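Local coordinates for Rpb7-binding protein seb1 (Schizosaccharomyces pombe 972h-, PDB 5MDT), which probably drives transcription termination by binding nascent RNA and, through its CTD-interacting domain, the C-terminal domain of RNA polymerase II, at residues 29-32 / 33-37; 2-5 / 6-10. All blocks are in the same frame, centred on the assembly; numbering follows the deposited sequence.

Contact 1: residues 29-32 / 33-37; sequences LTNL and SMENV
The carbonyl oxygen of T30 is gripped twice by the next turn of the helix. M34 N bonds to T30 O at 3.0 Å, the regular helical bond. S33 OG gives it a second hydrogen bond, 2.7 Å from T30 O. This bond comes in at a C=O...donor angle of 124°, more bent than the backbone bond. The S33 hydroxyl is set between its own backbone N and carbonyl carbon (chi1 69°), which turns it back to T30. A buried side-chain hydroxyl is thereby satisfied within its own helix. M34 CG also touches T30 O, at 3.4 Å. On the exposed side, E35 N bonds to N31 O at 2.8 Å. The extended E35 chain runs back along N31, with OE2 3.6 Å from N31 CB. E35 N also makes a weak second bond, to L32 O. T30 OG1 bonds to S68 OG of helix 59-79 and to I26 O, one turn back in its own helix. This is the last turn of helix 23-35. L29 and L32 pack on helix 4-16, S33 meets I69 of helix 59-79, and F43 of helix 40-53 covers L32, S33 and N36.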
loop_
_atom_site.group_PDB
_atom_site.type_symbol
_atom_site.label_atom_id
_atom_site.label_comp_id
_atom_site.label_asym_id
_atom_site.label_seq_id
_atom_site.Cartn_x
_atom_site.Cartn_y
_atom_site.Cartn_z
ATOM N N LEU A 29 11.455 -1.292 3.743
ATOM C CA LEU A 29 10.843 -0.392 2.770
ATOM C C LEU A 29 10.112 0.721 3.484
ATOM O O LEU A 29 10.233 1.872 3.092
ATOM C CB LEU A 29 9.848 -1.212 1.909
ATOM C CG LEU A 29 10.486 -2.173 0.910
ATOM C CD1 LEU A 29 9.449 -3.192 0.416
ATOM C CD2 LEU A 29 11.091 -1.437 -0.276
ATOM N N THR A 30 9.394 0.371 4.582
ATOM C CA THR A 30 8.645 1.349 5.345
ATOM C C THR A 30 9.589 2.367 5.961
ATOM O O THR A 30 9.304 3.559 5.853
ATOM C CB THR A 30 7.765 0.657 6.366
ATOM O OG1 THR A 30 6.874 -0.250 5.680
ATOM C CG2 THR A 30 6.970 1.634 7.195
ATOM N N ASN A 31 10.720 1.907 6.564
ATOM C CA ASN A 31 11.719 2.841 7.117
ATOM C C ASN A 31 12.249 3.790 6.061
ATOM O O ASN A 31 12.379 4.999 6.326
ATOM C CB ASN A 31 12.888 2.084 7.764
ATOM C CG ASN A 31 12.484 1.486 9.085
ATOM O OD1 ASN A 31 11.442 1.846 9.652
ATOM N ND2 ASN A 31 13.261 0.516 9.587
ATOM N N LEU A 32 12.589 3.264 4.869
ATOM C CA LEU A 32 13.146 4.132 3.817
ATOM C C LEU A 32 12.137 5.227 3.422
ATOM O O LEU A 32 12.511 6.379 3.281
ATOM C CB LEU A 32 13.564 3.293 2.593
ATOM C CG LEU A 32 14.846 2.463 2.770
ATOM C CD1 LEU A 32 14.917 1.372 1.737
ATOM C CD2 LEU A 32 16.085 3.337 2.593
ATOM N N SER A 33 10.855 4.884 3.331
ATOM C CA SER A 33 9.839 5.868 2.954
ATOM C C SER A 33 9.641 6.910 4.060
ATOM O O SER A 33 9.488 8.084 3.758
ATOM C CB SER A 33 8.527 5.169 2.589
ATOM O OG SER A 33 7.969 4.619 3.768
ATOM N N MET A 34 9.717 6.497 5.341
ATOM C CA MET A 34 9.546 7.436 6.452
ATOM C C MET A 34 10.780 8.291 6.652
ATOM O O MET A 34 10.670 9.383 7.223
ATOM C CB MET A 34 9.214 6.688 7.769
ATOM C CG MET A 34 7.849 6.026 7.752
ATOM S SD MET A 34 6.486 7.219 7.591
ATOM C CE MET A 34 6.387 7.796 9.347
ATOM N N GLU A 35 11.963 7.801 6.232
ATOM C CA GLU A 35 13.210 8.584 6.397
ATOM C C GLU A 35 13.378 9.614 5.263
ATOM O O GLU A 35 14.244 10.491 5.322
ATOM C CB GLU A 35 14.433 7.653 6.413
ATOM C CG GLU A 35 14.559 6.775 7.659
ATOM C CD GLU A 35 15.351 5.489 7.504
ATOM O OE1 GLU A 35 15.959 5.275 6.432
ATOM O OE2 GLU A 35 15.322 4.665 8.445
ATOM N N ASN A 36 12.535 9.514 4.231
ATOM C CA ASN A 36 12.633 10.362 3.046
ATOM C C ASN A 36 11.356 11.080 2.624
ATOM O O ASN A 36 11.157 11.324 1.436
ATOM C CB ASN A 36 13.254 9.527 1.918
ATOM C CG ASN A 36 14.665 9.115 2.231
ATOM O OD1 ASN A 36 14.912 7.966 2.585
ATOM N ND2 ASN A 36 15.617 10.017 2.027
ATOM N N VAL A 37 10.507 11.430 3.606
ATOM C CA VAL A 37 9.132 11.904 3.409
ATOM C C VAL A 37 8.982 12.986 2.322
ATOM O O VAL A 37 7.965 12.983 1.635
ATOM C CB VAL A 37 8.470 12.348 4.747
ATOM C CG1 VAL A 37 8.983 13.702 5.233
ATOM C CG2 VAL A 37 6.952 12.356 4.619
#

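Contact 2: residues 2-5 / 6-10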
loop_
_atom_site.group_PDB
_atom_site.type_symbol
_atom_site.label_atom_id
_atom_site.label_comp_id
_atom_site.label_asym_id
_atom_site.label_seq_id
_atom_site.Cartn_x
_atom_site.Cartn_y
_atom_site.Cartn_z
ATOM N N SER A 2 17.313 6.373 4.109
ATOM C CA SER A 2 18.430 6.369 3.157
ATOM C C SER A 2 18.040 6.919 1.773
ATOM O O SER A 2 18.289 8.100 1.528
ATOM C CB SER A 2 19.093 4.993 3.068
ATOM O OG SER A 2 19.935 4.861 1.931
ATOM N N GLY A 3 17.436 6.094 0.898
ATOM C CA GLY A 3 17.040 6.556 -0.424
ATOM C C GLY A 3 16.139 5.719 -1.319
ATOM O O GLY A 3 15.876 4.524 -1.097
ATOM N N ILE A 4 15.695 6.363 -2.384
ATOM C CA ILE A 4 14.810 5.741 -3.371
ATOM C C ILE A 4 15.524 4.622 -4.133
ATOM O O ILE A 4 14.871 3.627 -4.465
ATOM C CB ILE A 4 14.119 6.790 -4.305
ATOM C CG1 ILE A 4 12.999 6.164 -5.170
ATOM C CG2 ILE A 4 15.127 7.565 -5.164
ATOM C CD1 ILE A 4 11.711 5.703 -4.407
ATOM N N ALA A 5 16.850 4.763 -4.394
ATOM C CA ALA A 5 17.604 3.725 -5.109
ATOM C C ALA A 5 17.600 2.409 -4.303
ATOM O O ALA A 5 17.313 1.346 -4.864
ATOM C CB ALA A 5 19.029 4.186 -5.378
ATOM N N GLU A 6 17.841 2.493 -2.977
ATOM C CA GLU A 6 17.796 1.305 -2.112
ATOM C C GLU A 6 16.384 0.693 -2.108
ATOM O O GLU A 6 16.250 -0.528 -2.213
ATOM C CB GLU A 6 18.224 1.657 -0.679
ATOM C CG GLU A 6 18.255 0.439 0.224
ATOM C CD GLU A 6 19.050 0.489 1.514
ATOM O OE1 GLU A 6 19.467 1.592 1.937
ATOM O OE2 GLU A 6 19.231 -0.591 2.119
ATOM N N PHE A 7 15.347 1.543 -1.983
ATOM C CA PHE A 7 13.946 1.103 -1.969
ATOM C C PHE A 7 13.615 0.319 -3.262
ATOM O O PHE A 7 13.063 -0.784 -3.174
ATOM C CB PHE A 7 13.060 2.365 -1.845
ATOM C CG PHE A 7 11.572 2.150 -1.660
ATOM C CD1 PHE A 7 11.014 2.078 -0.383
ATOM C CD2 PHE A 7 10.715 2.120 -2.763
ATOM C CE1 PHE A 7 9.629 1.954 -0.212
ATOM C CE2 PHE A 7 9.335 2.019 -2.600
ATOM C CZ PHE A 7 8.793 1.924 -1.323
ATOM N N ASP A 8 13.973 0.873 -4.447
ATOM C CA ASP A 8 13.715 0.200 -5.730
ATOM C C ASP A 8 14.475 -1.137 -5.825
ATOM O O ASP A 8 13.943 -2.102 -6.388
ATOM C CB ASP A 8 14.086 1.119 -6.904
ATOM C CG ASP A 8 13.205 2.351 -7.025
ATOM O OD1 ASP A 8 12.117 2.374 -6.390
ATOM O OD2 ASP A 8 13.600 3.292 -7.759
ATOM N N GLY A 9 15.689 -1.177 -5.262
ATOM C CA GLY A 9 16.521 -2.379 -5.220
ATOM C C GLY A 9 15.921 -3.491 -4.384
ATOM O O GLY A 9 16.011 -4.666 -4.757
ATOM N N ILE A 10 15.285 -3.139 -3.250
ATOM C CA ILE A 10 14.579 -4.122 -2.402
ATOM C C ILE A 10 13.356 -4.684 -3.173
ATOM O O ILE A 10 13.113 -5.892 -3.152
ATOM C CB ILE A 10 14.158 -3.519 -1.040
ATOM C CG1 ILE A 10 15.416 -3.150 -0.209
ATOM C CG2 ILE A 10 13.251 -4.510 -0.252
ATOM C CD1 ILE A 10 15.169 -2.165 0.911
#
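The ring of F7 meets I4 CD1 at an oblique angle, with 4.1 Å from I4 CD1 to F7 CD2. At the ring's edge, and in its plane, lies OD1 of D8. F43 of helix 40-53 adds an edge-to-face ring contact with F7. The I4 chain has CG1 anti to the backbone N (chi1 -170°), and its last bond turns CD1 back to the ring and to the D8 carboxylate. I4 CD1 lies 3.9 Å from D8 OD1, a methyl packed beside a carboxylate oxygen. I4 O points at the D8 carboxylate, 3.3 Å from D8 CG. The polar partner of D8 is S46 OG of helix 40-53, bonded to OD1. With D8 cut back to an alanine, the S46 hydroxyl would probably lose its mate and a gap is likely to open beside I4 CD1 and the F7 ring edge.

Three backbone bonds start the helix. D8 N bonds to I4 O at 2.9 Å, and this bond is nearly straight, with an N-H...acceptor angle of 167°. F7 N bonds likewise to G3 O, and G9 N to A5 O. On another side of the helix, E6 extends back to the chain terminus. Its OE1 lies 3.3 Å from S2 OG, a weak hydrogen bond to a poorly ordered residue. S2 N is held by N36 OD1.

I4 and F7 pack here on helix 40-53, while F7 and I10 also reach helix 23-35. G3 occupies the N-cap position, and as a glycine it has no side chain to cap the first turn. This is the N-terminal end, the first two turns, of helix 4-16, and the glycine N-cap opens the first helix of an all-helical CTD-interacting domain.

Contact 2 comes first along the chain, at the start of helix 4-16. Contact 1 follows at the end of helix 23-35, the next helix. Their centres are about 10 Å apart, on the same side of the chain's centre. The start of one helix thus lies beside the end of the other, as in an antiparallel pair. The two contacts touch directly. S2 CB is 3.5 Å from L32 CD2, and F7 CE1 is 3.4 Å from L29 O. Helix 40-53 packs on both, with F43 common to them. S2 N bonds to N36 OD1 and, weakly, to E35 OE1. In this single-chain CTD-interacting domain, this probably helps place the N-terminus beside the end of the second helix.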